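Local coordinates for protein pyruvate kinase (Pseudomonas aeruginosa, PDB 6QXL) that probably catalyses the last step of glycolysis, transferring the phosphoryl group of phosphoenolpyruvate to ADP to give pyruvate and ATP, at residues E223-V228 and V253-A258; E124-D129 and N161-G166. All blocks are in the same frame, centred on the assembly; numbering follows the deposited sequence.

Contact 1. Residues E223-V228 and V253-A258; sequences ERAEAV and VEIGDA. With MG (magnesium ion), chain N.
Glu254 OE1 is gripped by two side chains: it accepts from NH1 of Arg224 across this contact, at 3.0 Å, and probably from ND2 of Asn161. The Arg224 bond is nearly straight (165°), with the oxygen lying at the edge of the guanidinium and in its plane, and it is the hydrogen bond of a salt bridge. Arg224 reaches back to the carboxylate because its chain folds at chi2 (-89°), which also lays CD 3.3 Å from Glu254 OE1. The second oxygen is taken by the backbone: Ala225 N donates to Glu254 OE2 over 2.9 Å, coming from above the carboxylate plane. With both oxygens held in different directions, the carboxylate has little freedom to rotate, and the segment at Ala225 is tied to the end of helix 248-255. Glu226 OE1 stands 4.0 Å from Glu254 OE2, a like-charge approach probably eased by the salt bridge of Glu226 with Arg197. Next to the polar group, Ile255 CG2 packs 4.0 Å from both Ala225 CB and Val228 CG2, and Ile263 of helix 260-273 touches Ile255 and Val228. Glu223 points its end away from residues 253-258, and its chain, extended beyond CG, carries OE2 to the magnesium ion, which Asp250, earlier on the same helix, also binds, close to a bound malonate. Here the loop after barrel strand 217-222 meets the helix that follows strand 243-247, at the metal-binding active site of the pyruvate kinase TIM barrel.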
ATOM      1  N   GLU A 223      32.390   9.082   6.991  1.00 36.79           N
ATOM      2  CA  GLU A 223      33.532   8.776   6.151  1.00 38.36           C
ATOM      3  C   GLU A 223      34.263   7.472   6.488  1.00 43.44           C
ATOM      4  O   GLU A 223      35.224   7.165   5.870  1.00 53.28           O
ATOM      5  CB  GLU A 223      34.587   9.886   6.299  1.00 38.39           C
ATOM      6  CG  GLU A 223      34.251  11.266   5.778  1.00 41.57           C
ATOM      7  CD  GLU A 223      35.336  12.312   5.980  1.00 44.13           C
ATOM      8  OE1 GLU A 223      35.652  12.579   7.123  1.00 47.73           O
ATOM      9  OE2 GLU A 223      35.852  12.901   5.004  1.00 42.99           O
ATOM     10  N   ARG A 224      33.844   6.722   7.483  1.00 42.38           N
ATOM     11  CA  ARG A 224      34.580   5.529   7.905  1.00 43.55           C
ATOM     12  C   ARG A 224      33.801   4.289   7.633  1.00 42.53           C
ATOM     13  O   ARG A 224      32.601   4.264   7.860  1.00 45.28           O
ATOM     14  CB  ARG A 224      34.956   5.570   9.391  1.00 49.15           C
ATOM     15  CG  ARG A 224      36.123   6.445   9.649  1.00 53.16           C
ATOM     16  CD  ARG A 224      37.510   5.843   9.568  1.00 60.21           C
ATOM     17  NE  ARG A 224      38.448   6.585  10.328  1.00 66.79           N
ATOM     18  CZ  ARG A 224      39.666   6.982   9.900  1.00 66.38           C
ATOM     19  NH1 ARG A 224      40.091   6.672   8.677  1.00 68.96           N
ATOM     20  NH2 ARG A 224      40.468   7.687  10.692  1.00 63.02           N
ATOM     21  N   ALA A 225      34.447   3.243   7.172  1.00 39.76           N
ATOM     22  CA  ALA A 225      33.786   1.958   6.981  1.00 40.68           C
ATOM     23  C   ALA A 225      33.042   1.476   8.207  1.00 45.43           C
ATOM     24  O   ALA A 225      31.934   0.950   8.106  1.00 42.63           O
ATOM     25  CB  ALA A 225      34.771   0.911   6.494  1.00 42.15           C
ATOM     26  N   GLU A 226      33.632   1.721   9.381  1.00 47.61           N
ATOM     27  CA  GLU A 226      33.047   1.248  10.647  1.00 48.88           C
ATOM     28  C   GLU A 226      31.742   1.959  10.951  1.00 48.74           C
ATOM     29  O   GLU A 226      30.863   1.378  11.568  1.00 45.51           O
ATOM     30  CB  GLU A 226      34.037   1.453  11.809  1.00 52.49           C
ATOM     31  CG  GLU A 226      35.342   0.655  11.730  1.00 58.11           C
ATOM     32  CD  GLU A 226      36.396   1.209  10.777  1.00 64.59           C
ATOM     33  OE1 GLU A 226      36.311   2.350  10.260  1.00 69.76           O
ATOM     34  OE2 GLU A 226      37.304   0.454  10.460  1.00 75.13           O
ATOM     35  N   ALA A 227      31.610   3.200  10.505  1.00 51.47           N
ATOM     36  CA  ALA A 227      30.392   3.982  10.731  1.00 53.98           C
ATOM     37  C   ALA A 227      29.158   3.455   9.996  1.00 51.30           C
ATOM     38  O   ALA A 227      28.037   3.753  10.410  1.00 48.19           O
ATOM     39  CB  ALA A 227      30.631   5.440  10.351  1.00 56.04           C
ATOM     40  N   VAL A 228      29.361   2.692   8.920  1.00 45.54           N
ATOM     41  CA  VAL A 228      28.252   2.167   8.120  1.00 44.64           C
ATOM     42  C   VAL A 228      28.248   0.644   8.081  1.00 47.11           C
ATOM     43  O   VAL A 228      27.524   0.049   7.285  1.00 44.79           O
ATOM     44  CB  VAL A 228      28.286   2.743   6.688  1.00 42.33           C
ATOM     45  CG1 VAL A 228      28.015   4.238   6.735  1.00 42.15           C
ATOM     46  CG2 VAL A 228      29.640   2.477   6.011  1.00 43.79           C
ATOM     47  N   VAL A 253      36.449   5.882  -0.755  1.00 37.38           N
ATOM     48  CA  VAL A 253      37.716   5.203  -0.604  1.00 36.31           C
ATOM     49  C   VAL A 253      37.576   4.036   0.377  1.00 37.57           C
ATOM     50  O   VAL A 253      38.061   2.929   0.122  1.00 40.82           O
ATOM     51  CB  VAL A 253      38.808   6.178  -0.153  1.00 35.92           C
ATOM     52  CG1 VAL A 253      40.070   5.432   0.254  1.00 37.68           C
ATOM     53  CG2 VAL A 253      39.142   7.167  -1.242  1.00 34.85           C
ATOM     54  N   GLU A 254      36.895   4.275   1.497  1.00 40.41           N
ATOM     55  CA  GLU A 254      36.822   3.275   2.557  1.00 44.58           C
ATOM     56  C   GLU A 254      35.901   2.058   2.197  1.00 40.95           C
ATOM     57  O   GLU A 254      36.196   0.983   2.613  1.00 40.05           O
ATOM     58  CB  GLU A 254      36.440   3.944   3.887  1.00 46.34           C
ATOM     59  CG  GLU A 254      37.884   4.356   4.496  1.00 45.45           C
ATOM     60  CD  GLU A 254      37.914   4.509   5.908  1.00 49.29           C
ATOM     61  OE1 GLU A 254      38.586   5.367   6.468  1.00 54.46           O
ATOM     62  OE2 GLU A 254      37.243   3.762   6.668  1.00 48.27           O
ATOM     63  N   ILE A 255      34.797   2.315   1.532  1.00 40.51           N
ATOM     64  CA  ILE A 255      33.859   1.222   1.217  1.00 37.50           C
ATOM     65  C   ILE A 255      33.735   0.890  -0.261  1.00 34.98           C
ATOM     66  O   ILE A 255      33.062  -0.061  -0.598  1.00 36.52           O
ATOM     67  CB  ILE A 255      32.442   1.492   1.783  1.00 37.53           C
ATOM     68  CG1 ILE A 255      31.767   2.659   1.063  1.00 36.65           C
ATOM     69  CG2 ILE A 255      32.522   1.771   3.255  1.00 35.34           C
ATOM     70  CD1 ILE A 255      30.333   2.910   1.484  1.00 40.68           C
ATOM     71  N   GLY A 256      34.358   1.689  -1.118  1.00 35.33           N
ATOM     72  CA  GLY A 256      34.273   1.506  -2.578  1.00 36.83           C
ATOM     73  C   GLY A 256      33.165   2.313  -3.225  1.00 40.33           C
ATOM     74  O   GLY A 256      32.052   2.371  -2.723  1.00 42.42           O
ATOM     75  N   ASP A 257      33.465   2.966  -4.331  1.00 45.40           N
ATOM     76  CA  ASP A 257      32.474   3.832  -4.972  1.00 48.29           C
ATOM     77  C   ASP A 257      31.187   3.092  -5.393  1.00 45.80           C
ATOM     78  O   ASP A 257      30.116   3.658  -5.380  1.00 46.28           O
ATOM     79  CB  ASP A 257      33.078   4.748  -6.029  1.00 54.76           C
ATOM     80  CG  ASP A 257      33.770   4.006  -7.165  1.00 64.58           C
ATOM     81  OD1 ASP A 257      33.514   2.788  -7.332  1.00 83.60           O
ATOM     82  OD2 ASP A 257      34.598   4.643  -7.901  1.00 64.06           O
ATOM     83  N   ALA A 258      31.291   1.817  -5.739  1.00 48.38           N
ATOM     84  CA  ALA A 258      30.126   1.031  -6.132  1.00 45.64           C
ATOM     85  C   ALA A 258      29.097   0.811  -5.010  1.00 44.04           C
ATOM     86  O   ALA A 258      27.979   0.400  -5.278  1.00 49.75           O
ATOM     87  CB  ALA A 258      30.556  -0.299  -6.695  1.00 45.18           C
TER
HETATM   88 MG    MG N 502      36.518  13.875   3.896  1.00 49.22          MG
HETATM   89  O   HOH W   1      38.360  14.649   2.267  1.00 61.79           O

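Contact 2. Residues E124-D129 and N161-G166; sequences ELLLDD and NRRGGG
Leu126 and Asn161 form an antiparallel hydrogen-bonded pair in which each backbone N-H meets the other's carbonyl. Leu126 N donates to Asn161 O at 2.8 Å, almost straight, and Asn161 N returns the bond to Leu126 O at 2.9 Å. Past the non-hydrogen-bonded pair Leu125/Arg162, Arg163 N donates to Glu124 O, so the pairing continues just past the end of strand 159-162. A water completes this end, accepting from Glu124 N and donating to Arg163 O. The two strands are neighbours in the mixed sheet of the B domain, the small beta domain that caps the barrel in pyruvate kinases; strand 132-139 lies on the far side of 124-127, and Val133 touches Leu126. A type II turn begins within the pairing, from Arg162 to Gly165, and closes with Gly165 N on Arg162 O. Arg162 then clasps Gly165 O side-on, NE and NH2 each donating over 3.0 Å in the guanidinium plane, while its NH1 pairs with Asp123. Asn161 OD1 accepts from Arg162 N, with the donor tilted from the amide carbonyl plane. Glu124 and Arg163 run side by side, and Glu124 OE2 lies 2.7 Å from Arg163 NH1 in a salt bridge whose hydrogen bond is weak (123°), the carboxylate and guanidinium planes being 68° apart. Leu126 CD1 sits 3.9 Å above the centre of the Arg163 guanidinium, over one face.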
ATOM      1  N   GLU A 124      45.887  -1.858  -0.721  1.00 38.80           N
ATOM      2  CA  GLU A 124      45.917  -0.784  -1.707  1.00 40.80           C
ATOM      3  C   GLU A 124      45.799   0.550  -0.998  1.00 37.88           C
ATOM      4  O   GLU A 124      44.929   0.717  -0.155  1.00 34.71           O
ATOM      5  CB  GLU A 124      44.795  -0.932  -2.765  1.00 46.34           C
ATOM      6  CG  GLU A 124      44.880  -2.254  -3.517  1.00 50.74           C
ATOM      7  CD  GLU A 124      44.114  -2.396  -4.800  1.00 56.80           C
ATOM      8  OE1 GLU A 124      43.966  -3.552  -5.238  1.00 66.08           O
ATOM      9  OE2 GLU A 124      43.618  -1.401  -5.372  1.00 65.65           O
ATOM     10  N   LEU A 125      46.685   1.484  -1.334  1.00 39.30           N
ATOM     11  CA  LEU A 125      46.704   2.812  -0.732  1.00 38.83           C
ATOM     12  C   LEU A 125      46.277   3.823  -1.776  1.00 39.76           C
ATOM     13  O   LEU A 125      46.690   3.746  -2.927  1.00 44.83           O
ATOM     14  CB  LEU A 125      48.100   3.149  -0.228  1.00 40.18           C
ATOM     15  CG  LEU A 125      48.677   2.212   0.831  1.00 42.28           C
ATOM     16  CD1 LEU A 125      50.205   2.553   0.987  1.00 45.92           C
ATOM     17  CD2 LEU A 125      47.838   2.258   2.113  1.00 41.07           C
ATOM     18  N   LEU A 126      45.444   4.769  -1.368  1.00 42.65           N
ATOM     19  CA  LEU A 126      44.904   5.784  -2.249  1.00 42.55           C
ATOM     20  C   LEU A 126      45.359   7.154  -1.766  1.00 38.16           C
ATOM     21  O   LEU A 126      45.198   7.498  -0.601  1.00 39.25           O
ATOM     22  CB  LEU A 126      43.389   5.699  -2.268  1.00 46.26           C
ATOM     23  CG  LEU A 126      42.811   4.544  -3.120  1.00 46.98           C
ATOM     24  CD1 LEU A 126      42.780   3.194  -2.452  1.00 54.82           C
ATOM     25  CD2 LEU A 126      41.435   4.777  -3.602  1.00 50.05           C
ATOM     26  N   LEU A 127      45.960   7.905  -2.675  1.00 40.72           N
ATOM     27  CA  LEU A 127      46.511   9.215  -2.363  1.00 45.03           C
ATOM     28  C   LEU A 127      45.789  10.283  -3.174  1.00 48.13           C
ATOM     29  O   LEU A 127      45.337  10.014  -4.296  1.00 49.65           O
ATOM     30  CB  LEU A 127      47.997   9.280  -2.682  1.00 45.31           C
ATOM     31  CG  LEU A 127      48.879   8.421  -1.772  1.00 42.16           C
ATOM     32  CD1 LEU A 127      49.211   7.128  -2.470  1.00 47.27           C
ATOM     33  CD2 LEU A 127      50.127   9.196  -1.283  1.00 44.63           C
ATOM     34  N   ASP A 128      45.691  11.490  -2.596  1.00 56.44           N
ATOM     35  CA  ASP A 128      45.033  12.613  -3.246  1.00 62.69           C
ATOM     36  C   ASP A 128      43.597  12.246  -3.661  1.00 62.46           C
ATOM     37  O   ASP A 128      43.221  12.335  -4.836  1.00 61.28           O
ATOM     38  CB  ASP A 128      45.836  13.108  -4.468  1.00 66.31           C
ATOM     39  CG  ASP A 128      45.394  14.498  -4.925  1.00 66.36           C
ATOM     40  OD1 ASP A 128      44.469  15.091  -4.312  1.00 58.98           O
ATOM     41  OD2 ASP A 128      45.965  14.998  -5.897  1.00 63.89           O
ATOM     42  N   ASP A 129      42.805  11.824  -2.664  1.00 67.85           N
ATOM     43  CA  ASP A 129      41.384  11.510  -2.879  1.00 69.65           C
ATOM     44  C   ASP A 129      41.172  10.405  -3.926  1.00 62.12           C
ATOM     45  O   ASP A 129      40.157  10.389  -4.620  1.00 69.29           O
ATOM     46  CB  ASP A 129      40.549  12.758  -3.274  1.00 72.56           C
ATOM     47  CG  ASP A 129      40.538  13.867  -2.220  1.00 74.58           C
ATOM     48  OD1 ASP A 129      40.816  13.578  -1.035  1.00 83.91           O
ATOM     49  OD2 ASP A 129      40.326  15.049  -2.668  1.00 71.83           O
ATOM     50  N   ASN A 161      45.005   7.156   2.299  1.00 38.01           N
ATOM     51  CA  ASN A 161      44.159   6.234   3.048  1.00 41.66           C
ATOM     52  C   ASN A 161      44.276   4.851   2.464  1.00 37.92           C
ATOM     53  O   ASN A 161      44.770   4.675   1.387  1.00 43.40           O
ATOM     54  CB  ASN A 161      42.693   6.683   3.094  1.00 49.18           C
ATOM     55  CG  ASN A 161      41.919   6.093   4.306  1.00 51.83           C
ATOM     56  OD1 ASN A 161      42.349   5.168   4.996  1.00 45.90           O
ATOM     57  ND2 ASN A 161      40.772   6.686   4.586  1.00 62.99           N
ATOM     58  N   ARG A 162      43.808   3.855   3.187  1.00 39.36           N
ATOM     59  CA  ARG A 162      43.753   2.503   2.760  1.00 38.36           C
ATOM     60  C   ARG A 162      42.356   2.127   2.256  1.00 35.91           C
ATOM     61  O   ARG A 162      41.363   2.367   2.927  1.00 41.75           O
ATOM     62  CB  ARG A 162      44.157   1.610   3.891  1.00 38.94           C
ATOM     63  CG  ARG A 162      44.361   0.147   3.468  1.00 43.47           C
ATOM     64  CD  ARG A 162      44.927  -0.785   4.382  1.00 45.94           C
ATOM     65  NE  ARG A 162      44.091  -0.968   5.545  1.00 46.04           N
ATOM     66  CZ  ARG A 162      44.358  -1.759   6.535  1.00 46.39           C
ATOM     67  NH1 ARG A 162      45.416  -2.636   6.501  1.00 49.65           N
ATOM     68  NH2 ARG A 162      43.580  -1.711   7.636  1.00 47.48           N
ATOM     69  N   ARG A 163      42.337   1.450   1.094  1.00 33.81           N
ATOM     70  CA  ARG A 163      41.119   0.919   0.560  1.00 38.40           C
ATOM     71  C   ARG A 163      40.607  -0.117   1.612  1.00 39.54           C
ATOM     72  O   ARG A 163      41.281  -1.035   1.975  1.00 45.91           O
ATOM     73  CB  ARG A 163      41.358   0.228  -0.764  1.00 41.61           C
ATOM     74  CG  ARG A 163      40.132  -0.366  -1.445  1.00 42.90           C
ATOM     75  CD  ARG A 163      40.483  -0.589  -2.894  1.00 46.30           C
ATOM     76  NE  ARG A 163      40.062   0.566  -3.683  1.00 52.56           N
ATOM     77  CZ  ARG A 163      40.623   0.987  -4.846  1.00 63.86           C
ATOM     78  NH1 ARG A 163      41.541   0.263  -5.450  1.00 67.39           N
ATOM     79  NH2 ARG A 163      40.154   2.061  -5.432  1.00 64.84           N
ATOM     80  N   GLY A 164      39.381   0.070   2.056  1.00 41.21           N
ATOM     81  CA  GLY A 164      38.777  -0.725   3.049  1.00 35.53           C
ATOM     82  C   GLY A 164      38.761  -0.083   4.425  1.00 36.14           C
ATOM     83  O   GLY A 164      38.136  -0.654   5.307  1.00 33.64           O
ATOM     84  N   GLY A 165      39.565   0.975   4.639  1.00 36.64           N
ATOM     85  CA  GLY A 165      39.690   1.596   5.918  1.00 38.36           C
ATOM     86  C   GLY A 165      40.468   0.773   6.918  1.00 38.74           C
ATOM     87  O   GLY A 165      41.438   0.119   6.553  1.00 42.03           O
ATOM     88  N   GLY A 166      40.061   0.862   8.177  1.00 43.21           N
ATOM     89  CA  GLY A 166      40.628   0.080   9.263  1.00 43.79           C
ATOM     90  C   GLY A 166      41.947   0.567   9.848  1.00 43.21           C
ATOM     91  O   GLY A 166      42.617  -0.190  10.508  1.00 49.79           O
TER
HETATM   92  O   HOH W   2      43.324  -2.835   0.886  1.00 44.71           O

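How the contacts relate
Contact 1 belongs to the catalytic end of the barrel, joining the loop after one strand to the helix after the next; contact 2 belongs to the beta sheet of the small domain, farther from the chain's centre. Both are partly buried, but the polar core of contact 1 is a side-chain carboxylate, whereas contact 2 rests chiefly on backbone pairing and puts its salt bridge at the surface, where Arg163 is exposed. Their centres are about 10 Å apart, and they meet at Glu254 OE1, while Gly165 and Gly166 pack against Glu254 and Glu226. Asn161, at the end of strand 159-162, and the glycines after it thus bring the small domain against the loop and helix that supply the metal ligands Glu223 and Asp250.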